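PDB 2D59: hypothetical protein PH1109 from Pyrococcus horikoshii, which is of unknown function but belongs to the CoA-binding domain family, whose members have a Rossmann-like alpha/beta fold. Local coordinates for residues 23-28 with 48-53; 79-84 with 100-105; 104-109 with 126-131. All blocks are in the same frame, centred on the assembly; numbering follows the deposited sequence.

Following the chain from its N terminus, the three contacts come in series, without nesting or crossing, and each closes one beta-alpha-beta unit of a single parallel sheet. Contact 1 pairs strands 24-28 and 51-55 round helix 37-47. Contact 2 joins strand 80-83 to strand 104-107 after helix 87-100, and contact 3 begins on that same strand, sharing V104 and V105, and closes round helix 114-122 on strand 126-129. Because strand 80-83 lies against strand 24-28, contacts 1 and 2 also touch, and the order across the sheet is 51-55, 24-28, 80-83, 104-107, 126-129. Contacts 1 and 3 occupy its two ends, with centres about 14 Å apart.

Contact 1. Residues 23-28 with 48-53; sequences KKIALV and HGYDVY
K24, I25 and A26 pair in parallel register with D51, V52 and Y53, the axes of strands 24-28 and 51-53 coming within 4.7 Å at an angle of 31°. I25 holds the middle: its N donates to D51 O at 2.9 Å, and its O receives Y53 N in a nearly straight bond of 2.8 Å (176°). The same I25 O is approached by the CA-H of V52. Further along, L27 N donates to Y53 O at 3.1 Å. The two strands and helix 37-47 between them form the first beta-alpha-beta unit of the Rossmann-like fold, and the helix packs on the sheet face that carries V52 and L27. There L27 CB meets V52 CG1 at 4.0 Å, and M42 of the helix touches both side chains.

On the face of K24, D51 and Y53 the contact is polar. The K24 chain bends at chi2 and again at chi3 (-71°), which curls the ammonium back over the neighbouring strand. Its NZ then donates at 2.7 Å to Y53 OH, arriving at the edge of the ring near its plane, and makes a salt bridge of 3.1 Å with D51 OD1, met on the anti side and out of the carboxylate plane. The ammonium thus spends N-H groups on a carboxylate and a phenol oxygen, which would probably favour its protonated form.

At the start of strand 24-28, K23 lays CD obliquely beside the Y50 ring, 3.7 Å from CE2. Its NZ and Y50 OH both hydrogen-bond to L19 O, while a water accepts from K23 NZ and donates to H48 O. Helix 37-47 ends here in a Schellman motif with G49, at positive phi, as the C-prime residue.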
loop_
_atom_site.group_PDB
_atom_site.type_symbol
_atom_site.label_atom_id
_atom_site.label_comp_id
_atom_site.label_asym_id
_atom_site.label_seq_id
_atom_site.Cartn_x
_atom_site.Cartn_y
_atom_site.Cartn_z
ATOM N N LYS A 23 -10.979 -0.911 0.790
ATOM C CA LYS A 23 -10.834 0.354 1.500
ATOM C C LYS A 23 -9.940 0.230 2.731
ATOM O O LYS A 23 -9.598 1.237 3.344
ATOM C CB LYS A 23 -12.206 0.879 1.934
ATOM C CG LYS A 23 -13.180 1.102 0.789
ATOM C CD LYS A 23 -12.636 2.110 -0.211
ATOM C CE LYS A 23 -13.617 2.334 -1.352
ATOM N NZ LYS A 23 -13.091 3.292 -2.367
ATOM N N LYS A 24 -9.574 -0.999 3.090
ATOM C CA LYS A 24 -8.727 -1.242 4.260
ATOM C C LYS A 24 -7.266 -1.277 3.821
ATOM O O LYS A 24 -6.784 -2.288 3.299
ATOM C CB LYS A 24 -9.103 -2.575 4.915
ATOM C CG LYS A 24 -10.596 -2.763 5.132
ATOM C CD LYS A 24 -11.158 -1.788 6.150
ATOM C CE LYS A 24 -10.692 -2.126 7.556
ATOM N NZ LYS A 24 -11.331 -1.239 8.566
ATOM N N ILE A 25 -6.561 -0.171 4.044
ATOM C CA ILE A 25 -5.165 -0.060 3.635
ATOM C C ILE A 25 -4.149 -0.001 4.765
ATOM O O ILE A 25 -4.292 0.781 5.704
ATOM C CB ILE A 25 -4.914 1.215 2.782
ATOM C CG1 ILE A 25 -6.035 1.417 1.771
ATOM C CG2 ILE A 25 -3.568 1.111 2.064
ATOM C CD1 ILE A 25 -7.208 2.139 2.353
ATOM N N ALA A 26 -3.121 -0.834 4.658
ATOM C CA ALA A 26 -2.025 -0.832 5.611
ATOM C C ALA A 26 -0.944 -0.096 4.824
ATOM O O ALA A 26 -0.477 -0.585 3.792
ATOM C CB ALA A 26 -1.585 -2.254 5.929
ATOM N N LEU A 27 -0.560 1.087 5.290
ATOM C CA LEU A 27 0.439 1.871 4.577
ATOM C C LEU A 27 1.792 1.764 5.270
ATOM O O LEU A 27 2.036 2.402 6.297
ATOM C CB LEU A 27 -0.029 3.328 4.483
ATOM C CG LEU A 27 0.661 4.219 3.446
ATOM C CD1 LEU A 27 -0.356 5.176 2.820
ATOM C CD2 LEU A 27 1.799 4.978 4.107
ATOM N N VAL A 28 2.659 0.942 4.684
ATOM C CA VAL A 28 3.996 0.679 5.208
ATOM C C VAL A 28 4.998 1.753 4.812
ATOM O O VAL A 28 5.101 2.129 3.642
ATOM C CB VAL A 28 4.504 -0.691 4.715
ATOM C CG1 VAL A 28 5.857 -1.000 5.327
ATOM C CG2 VAL A 28 3.490 -1.771 5.066
ATOM N N HIS A 48 -10.086 10.760 1.000
ATOM C CA HIS A 48 -10.984 10.114 0.055
ATOM C C HIS A 48 -11.697 8.871 0.583
ATOM O O HIS A 48 -12.010 7.940 -0.165
ATOM C CB HIS A 48 -10.247 9.830 -1.253
ATOM C CG HIS A 48 -10.055 11.054 -2.094
ATOM N ND1 HIS A 48 -9.060 11.976 -1.857
ATOM C CD2 HIS A 48 -10.791 11.546 -3.119
ATOM C CE1 HIS A 48 -9.193 12.988 -2.700
ATOM N NE2 HIS A 48 -10.235 12.751 -3.473
ATOM N N GLY A 49 -11.941 8.870 1.892
ATOM C CA GLY A 49 -12.680 7.793 2.531
ATOM C C GLY A 49 -12.045 6.460 2.860
ATOM O O GLY A 49 -12.736 5.558 3.337
ATOM N N TYR A 50 -10.750 6.311 2.613
ATOM C CA TYR A 50 -10.090 5.050 2.913
ATOM C C TYR A 50 -9.785 4.878 4.399
ATOM O O TYR A 50 -9.583 5.857 5.122
ATOM C CB TYR A 50 -8.792 4.932 2.109
ATOM C CG TYR A 50 -9.019 4.721 0.629
ATOM C CD1 TYR A 50 -9.277 5.796 -0.221
ATOM C CD2 TYR A 50 -9.009 3.438 0.084
ATOM C CE1 TYR A 50 -9.520 5.594 -1.579
ATOM C CE2 TYR A 50 -9.251 3.226 -1.270
ATOM C CZ TYR A 50 -9.506 4.305 -2.093
ATOM O OH TYR A 50 -9.754 4.090 -3.430
ATOM N N ASP A 51 -9.793 3.627 4.852
ATOM C CA ASP A 51 -9.454 3.298 6.240
ATOM C C ASP A 51 -7.962 3.005 6.153
ATOM O O ASP A 51 -7.561 1.945 5.673
ATOM C CB ASP A 51 -10.202 2.046 6.708
ATOM C CG ASP A 51 -11.650 2.323 7.079
ATOM O OD1 ASP A 51 -12.412 1.350 7.274
ATOM O OD2 ASP A 51 -12.026 3.505 7.189
ATOM N N VAL A 52 -7.141 3.949 6.603
ATOM C CA VAL A 52 -5.697 3.790 6.516
ATOM C C VAL A 52 -5.030 3.539 7.862
ATOM O O VAL A 52 -5.162 4.332 8.794
ATOM C CB VAL A 52 -5.049 5.038 5.867
ATOM C CG1 VAL A 52 -3.577 4.779 5.580
ATOM C CG2 VAL A 52 -5.785 5.395 4.577
ATOM N N TYR A 53 -4.315 2.423 7.938
ATOM C CA TYR A 53 -3.597 2.014 9.137
ATOM C C TYR A 53 -2.107 2.083 8.821
ATOM O O TYR A 53 -1.550 1.179 8.196
ATOM C CB TYR A 53 -4.021 0.591 9.506
ATOM C CG TYR A 53 -5.519 0.465 9.678
ATOM C CD1 TYR A 53 -6.139 0.828 10.874
ATOM C CD2 TYR A 53 -6.328 0.055 8.618
ATOM C CE1 TYR A 53 -7.522 0.790 11.005
ATOM C CE2 TYR A 53 -7.712 0.011 8.737
ATOM C CZ TYR A 53 -8.306 0.381 9.932
ATOM O OH TYR A 53 -9.674 0.345 10.047
HETATM O O HOH W 1 -12.927 5.535 -0.985
#

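Contact 2. Residues 79-84 with 100-105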
loop_
_atom_site.group_PDB
_atom_site.type_symbol
_atom_site.label_atom_id
_atom_site.label_comp_id
_atom_site.label_asym_id
_atom_site.label_seq_id
_atom_site.Cartn_x
_atom_site.Cartn_y
_atom_site.Cartn_z
ATOM N N GLU A 79 -6.762 -5.223 3.607
ATOM C CA GLU A 79 -6.959 -5.765 2.270
ATOM C C GLU A 79 -5.799 -5.407 1.347
ATOM O O GLU A 79 -5.346 -6.236 0.559
ATOM C CB GLU A 79 -8.276 -5.247 1.696
ATOM C CG GLU A 79 -9.470 -5.525 2.609
ATOM C CD GLU A 79 -10.725 -4.786 2.191
ATOM O OE1 GLU A 79 -10.655 -3.557 1.983
ATOM O OE2 GLU A 79 -11.787 -5.430 2.083
ATOM N N VAL A 80 -5.316 -4.172 1.458
ATOM C CA VAL A 80 -4.210 -3.709 0.628
ATOM C C VAL A 80 -3.002 -3.269 1.452
ATOM O O VAL A 80 -3.126 -2.483 2.393
ATOM C CB VAL A 80 -4.629 -2.507 -0.265
ATOM C CG1 VAL A 80 -3.456 -2.074 -1.143
ATOM C CG2 VAL A 80 -5.830 -2.877 -1.123
ATOM N N VAL A 81 -1.835 -3.790 1.097
ATOM C CA VAL A 81 -0.605 -3.408 1.772
ATOM C C VAL A 81 0.148 -2.512 0.791
ATOM O O VAL A 81 0.721 -2.979 -0.198
ATOM C CB VAL A 81 0.250 -4.634 2.138
ATOM C CG1 VAL A 81 1.545 -4.181 2.802
ATOM C CG2 VAL A 81 -0.526 -5.539 3.086
ATOM N N ASP A 82 0.121 -1.216 1.080
ATOM C CA ASP A 82 0.736 -0.184 0.250
ATOM C C ASP A 82 2.162 0.080 0.725
ATOM O O ASP A 82 2.368 0.689 1.774
ATOM C CB ASP A 82 -0.130 1.072 0.359
ATOM C CG ASP A 82 0.201 2.110 -0.678
ATOM O OD1 ASP A 82 0.731 1.747 -1.748
ATOM O OD2 ASP A 82 -0.100 3.295 -0.421
ATOM N N LEU A 83 3.139 -0.367 -0.061
ATOM C CA LEU A 83 4.552 -0.240 0.301
ATOM C C LEU A 83 5.321 0.993 -0.163
ATOM O O LEU A 83 5.372 1.304 -1.350
ATOM C CB LEU A 83 5.313 -1.476 -0.183
ATOM C CG LEU A 83 4.821 -2.855 0.262
ATOM C CD1 LEU A 83 5.495 -3.916 -0.593
ATOM C CD2 LEU A 83 5.115 -3.073 1.741
ATOM N N PHE A 84 5.963 1.666 0.788
ATOM C CA PHE A 84 6.769 2.842 0.494
ATOM C C PHE A 84 8.234 2.622 0.876
ATOM O O PHE A 84 9.049 3.540 0.787
ATOM C CB PHE A 84 6.213 4.062 1.236
ATOM C CG PHE A 84 4.976 4.639 0.608
ATOM C CD1 PHE A 84 5.075 5.578 -0.416
ATOM C CD2 PHE A 84 3.713 4.227 1.023
ATOM C CE1 PHE A 84 3.929 6.101 -1.019
ATOM C CE2 PHE A 84 2.563 4.742 0.426
ATOM C CZ PHE A 84 2.671 5.680 -0.594
ATOM N N LYS A 100 -1.195 -11.785 7.420
ATOM C CA LYS A 100 -2.356 -10.954 7.723
ATOM C C LYS A 100 -3.549 -11.319 6.845
ATOM O O LYS A 100 -4.690 -10.987 7.165
ATOM C CB LYS A 100 -1.997 -9.476 7.528
ATOM C CG LYS A 100 -3.109 -8.495 7.865
ATOM C CD LYS A 100 -3.479 -8.547 9.339
ATOM C CE LYS A 100 -4.567 -7.535 9.666
ATOM N NZ LYS A 100 -4.953 -7.569 11.102
ATOM N N GLY A 101 -3.279 -12.001 5.736
ATOM C CA GLY A 101 -4.346 -12.396 4.835
ATOM C C GLY A 101 -4.778 -11.285 3.896
ATOM O O GLY A 101 -5.932 -11.237 3.464
ATOM N N ALA A 102 -3.852 -10.387 3.578
ATOM C CA ALA A 102 -4.146 -9.275 2.679
ATOM C C ALA A 102 -4.571 -9.819 1.320
ATOM O O ALA A 102 -4.311 -10.978 1.002
ATOM C CB ALA A 102 -2.917 -8.385 2.533
ATOM N N LYS A 103 -5.221 -8.978 0.525
ATOM C CA LYS A 103 -5.690 -9.375 -0.799
ATOM C C LYS A 103 -4.819 -8.789 -1.901
ATOM O O LYS A 103 -4.729 -9.346 -2.997
ATOM C CB LYS A 103 -7.128 -8.898 -1.014
ATOM C CG LYS A 103 -8.147 -9.470 -0.045
ATOM C CD LYS A 103 -8.371 -10.951 -0.286
ATOM C CE LYS A 103 -9.485 -11.483 0.601
ATOM N NZ LYS A 103 -9.728 -12.935 0.381
ATOM N N VAL A 104 -4.177 -7.663 -1.602
ATOM C CA VAL A 104 -3.341 -6.979 -2.582
ATOM C C VAL A 104 -2.053 -6.424 -1.985
ATOM O O VAL A 104 -2.041 -5.928 -0.860
ATOM C CB VAL A 104 -4.113 -5.786 -3.209
ATOM C CG1 VAL A 104 -3.226 -5.033 -4.192
ATOM C CG2 VAL A 104 -5.373 -6.282 -3.899
ATOM N N VAL A 105 -0.967 -6.535 -2.742
ATOM C CA VAL A 105 0.312 -5.976 -2.333
ATOM C C VAL A 105 0.542 -4.897 -3.382
ATOM O O VAL A 105 0.544 -5.175 -4.580
ATOM C CB VAL A 105 1.459 -7.006 -2.394
ATOM C CG1 VAL A 105 2.770 -6.342 -1.978
ATOM C CG2 VAL A 105 1.154 -8.173 -1.472
#
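The carbonyl oxygen of E79 is gripped by two successive backbone N-H groups, K103 N at 2.7 Å and V104 N at 2.8 Å. V104 N lies nearly along the C=O axis, whereas K103 N approaches with a C=O...N angle of 134°, tilted from the carbonyl plane. This pair of hydrogen bonds to one oxygen starts the parallel pairing that closes the beta-alpha-beta unit of strand 80-83, helix 87-100 and strand 104-107, part of the Rossmann-like sheet. The helix ends in a Schellman motif at G101, and A102 and K103 lead from it into the next strand. One step on, V81 N donates to V104 O at 2.9 Å, and the CA-H of V80 points at the same oxygen. The E79 side chain serves strand 24-28, where OE1 accepts from K24 N.

V80 and V104 lie side by side on one sheet face. On the other, against helix 87-100, V81 has CG1 anti to the backbone N (chi1 178°), leaving CG2 beside that N and turned to A102 CB at 3.8 Å; A97 of the helix touches both residues. Nearer the C-terminal end of the strand, L83 CD1 rests against V105 CG1 at 3.9 Å.

Contact 3. Residues 104-109 with 126-131; sequences VVWFQY and IIVANR
This is a parallel strand pairing at one end of the sheet, apolar along the strands and polar past their ends, where strand 126-129 lies along strand 104-107 to complete the last beta-alpha-beta unit of the Rossmann-like fold. V105 donates to I126 O and accepts from V128 N, the latter bond almost straight (177°), and F107 repeats the pattern with V128 O and N130 N. V104 fits CG2 against I126 CB and CG1 against V128 CG2.

On the same face, W106 has CG anti to the backbone N (chi1 -171°), and its indole swings across to cover V128, whose CG1 stands 3.4 Å from the centroid of the six-membered ring, only 11° off its normal: a CH-pi contact. The ring is fixed in rotation as well, since NE1 donates to R131 O at 2.9 Å; the oxygen lies near the indole plane, but the donor sits well above the carbonyl plane. The R131 guanidinium forms salt bridges with D8 and E136. On the opposite face F107 CB meets A129 CB at 4.1 Å. Past the strand ends, the Y109 ring plane is nearly perpendicular to the N130 amide, whose ND2 donates to R5 O, while a water donates to Q108 O and N130 OD1, at 3.1 Å each.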
loop_
_atom_site.group_PDB
_atom_site.type_symbol
_atom_site.label_atom_id
_atom_site.label_comp_id
_atom_site.label_asym_id
_atom_site.label_seq_id
_atom_site.Cartn_x
_atom_site.Cartn_y
_atom_site.Cartn_z
ATOM N N VAL A 104 -4.177 -7.663 -1.602
ATOM C CA VAL A 104 -3.341 -6.979 -2.582
ATOM C C VAL A 104 -2.053 -6.424 -1.985
ATOM O O VAL A 104 -2.041 -5.928 -0.860
ATOM C CB VAL A 104 -4.113 -5.786 -3.209
ATOM C CG1 VAL A 104 -3.226 -5.033 -4.192
ATOM C CG2 VAL A 104 -5.373 -6.282 -3.899
ATOM N N VAL A 105 -0.967 -6.535 -2.742
ATOM C CA VAL A 105 0.312 -5.976 -2.333
ATOM C C VAL A 105 0.542 -4.897 -3.382
ATOM O O VAL A 105 0.544 -5.175 -4.580
ATOM C CB VAL A 105 1.459 -7.006 -2.394
ATOM C CG1 VAL A 105 2.770 -6.342 -1.978
ATOM C CG2 VAL A 105 1.154 -8.173 -1.472
ATOM N N TRP A 106 0.710 -3.664 -2.929
ATOM C CA TRP A 106 0.904 -2.549 -3.839
ATOM C C TRP A 106 2.294 -1.942 -3.687
ATOM O O TRP A 106 2.593 -1.311 -2.676
ATOM C CB TRP A 106 -0.170 -1.489 -3.571
ATOM C CG TRP A 106 -0.217 -0.378 -4.579
ATOM C CD1 TRP A 106 0.807 0.452 -4.933
ATOM C CD2 TRP A 106 -1.358 0.045 -5.340
ATOM N NE1 TRP A 106 0.377 1.365 -5.863
ATOM C CE2 TRP A 106 -0.947 1.141 -6.129
ATOM C CE3 TRP A 106 -2.688 -0.390 -5.425
ATOM C CZ2 TRP A 106 -1.817 1.806 -7.003
ATOM C CZ3 TRP A 106 -3.555 0.273 -6.293
ATOM C CH2 TRP A 106 -3.113 1.360 -7.069
ATOM N N PHE A 107 3.138 -2.147 -4.696
ATOM C CA PHE A 107 4.495 -1.611 -4.699
ATOM C C PHE A 107 4.495 -0.205 -5.290
ATOM O O PHE A 107 4.239 -0.022 -6.481
ATOM C CB PHE A 107 5.414 -2.505 -5.538
ATOM C CG PHE A 107 5.722 -3.838 -4.907
ATOM C CD1 PHE A 107 6.819 -3.989 -4.059
ATOM C CD2 PHE A 107 4.926 -4.946 -5.173
ATOM C CE1 PHE A 107 7.117 -5.229 -3.491
ATOM C CE2 PHE A 107 5.216 -6.192 -4.609
ATOM C CZ PHE A 107 6.314 -6.330 -3.767
ATOM N N GLN A 108 4.774 0.792 -4.457
ATOM C CA GLN A 108 4.827 2.170 -4.923
ATOM C C GLN A 108 6.112 2.335 -5.740
ATOM O O GLN A 108 6.930 1.418 -5.816
ATOM C CB GLN A 108 4.827 3.129 -3.730
ATOM C CG GLN A 108 3.522 3.173 -2.936
ATOM C CD GLN A 108 2.499 4.130 -3.520
ATOM O OE1 GLN A 108 2.846 5.217 -3.988
ATOM N NE2 GLN A 108 1.231 3.744 -3.470
ATOM N N TYR A 109 6.289 3.501 -6.348
ATOM C CA TYR A 109 7.470 3.759 -7.163
ATOM C C TYR A 109 8.792 3.464 -6.450
ATOM O O TYR A 109 8.977 3.811 -5.282
ATOM C CB TYR A 109 7.461 5.213 -7.648
ATOM C CG TYR A 109 6.307 5.540 -8.572
ATOM C CD1 TYR A 109 6.081 4.787 -9.723
ATOM C CD2 TYR A 109 5.447 6.608 -8.304
ATOM C CE1 TYR A 109 5.030 5.085 -10.584
ATOM C CE2 TYR A 109 4.390 6.915 -9.163
ATOM C CZ TYR A 109 4.192 6.148 -10.301
ATOM O OH TYR A 109 3.163 6.448 -11.169
ATOM N N ILE A 126 -2.796 -10.408 -5.042
ATOM C CA ILE A 126 -2.837 -9.660 -6.289
ATOM C C ILE A 126 -1.687 -8.664 -6.205
ATOM O O ILE A 126 -1.446 -8.090 -5.146
ATOM C CB ILE A 126 -4.149 -8.888 -6.424
ATOM C CG1 ILE A 126 -5.325 -9.866 -6.426
ATOM C CG2 ILE A 126 -4.140 -8.069 -7.701
ATOM C CD1 ILE A 126 -6.675 -9.186 -6.403
ATOM N N ILE A 127 -0.984 -8.458 -7.314
ATOM C CA ILE A 127 0.154 -7.549 -7.321
ATOM C C ILE A 127 -0.022 -6.307 -8.188
ATOM O O ILE A 127 -0.318 -6.395 -9.382
ATOM C CB ILE A 127 1.427 -8.291 -7.782
ATOM C CG1 ILE A 127 1.664 -9.500 -6.874
ATOM C CG2 ILE A 127 2.642 -7.358 -7.740
ATOM C CD1 ILE A 127 2.747 -10.425 -7.359
ATOM N N VAL A 128 0.137 -5.144 -7.567
ATOM C CA VAL A 128 0.081 -3.878 -8.282
ATOM C C VAL A 128 1.510 -3.393 -8.100
ATOM O O VAL A 128 2.038 -3.422 -6.985
ATOM C CB VAL A 128 -0.911 -2.881 -7.641
ATOM C CG1 VAL A 128 -0.859 -1.550 -8.384
ATOM C CG2 VAL A 128 -2.323 -3.454 -7.689
ATOM N N ALA A 129 2.157 -2.981 -9.182
ATOM C CA ALA A 129 3.544 -2.558 -9.058
ATOM C C ALA A 129 3.953 -1.375 -9.913
ATOM O O ALA A 129 3.587 -1.260 -11.091
ATOM C CB ALA A 129 4.463 -3.743 -9.336
ATOM N N ASN A 130 4.742 -0.506 -9.292
ATOM C CA ASN A 130 5.249 0.705 -9.912
ATOM C C ASN A 130 4.126 1.643 -10.339
ATOM O O ASN A 130 4.074 2.113 -11.475
ATOM C CB ASN A 130 6.153 0.370 -11.098
ATOM C CG ASN A 130 7.241 1.403 -11.291
ATOM O OD1 ASN A 130 7.904 1.796 -10.330
ATOM N ND2 ASN A 130 7.437 1.845 -12.529
ATOM N N ARG A 131 3.217 1.880 -9.399
ATOM C CA ARG A 131 2.087 2.783 -9.570
ATOM C C ARG A 131 1.930 3.437 -8.201
ATOM O O ARG A 131 2.457 2.937 -7.208
ATOM C CB ARG A 131 0.788 2.030 -9.887
ATOM C CG ARG A 131 0.796 1.148 -11.122
ATOM C CD ARG A 131 -0.630 0.670 -11.375
ATOM N NE ARG A 131 -0.717 -0.424 -12.338
ATOM C CZ ARG A 131 -1.286 -0.325 -13.536
ATOM N NH1 ARG A 131 -1.815 0.825 -13.931
ATOM N NH2 ARG A 131 -1.337 -1.383 -14.333
HETATM O O HOH W 2 8.449 -0.240 -8.013
HETATM O O HOH W 3 2.810 3.735 -13.272
#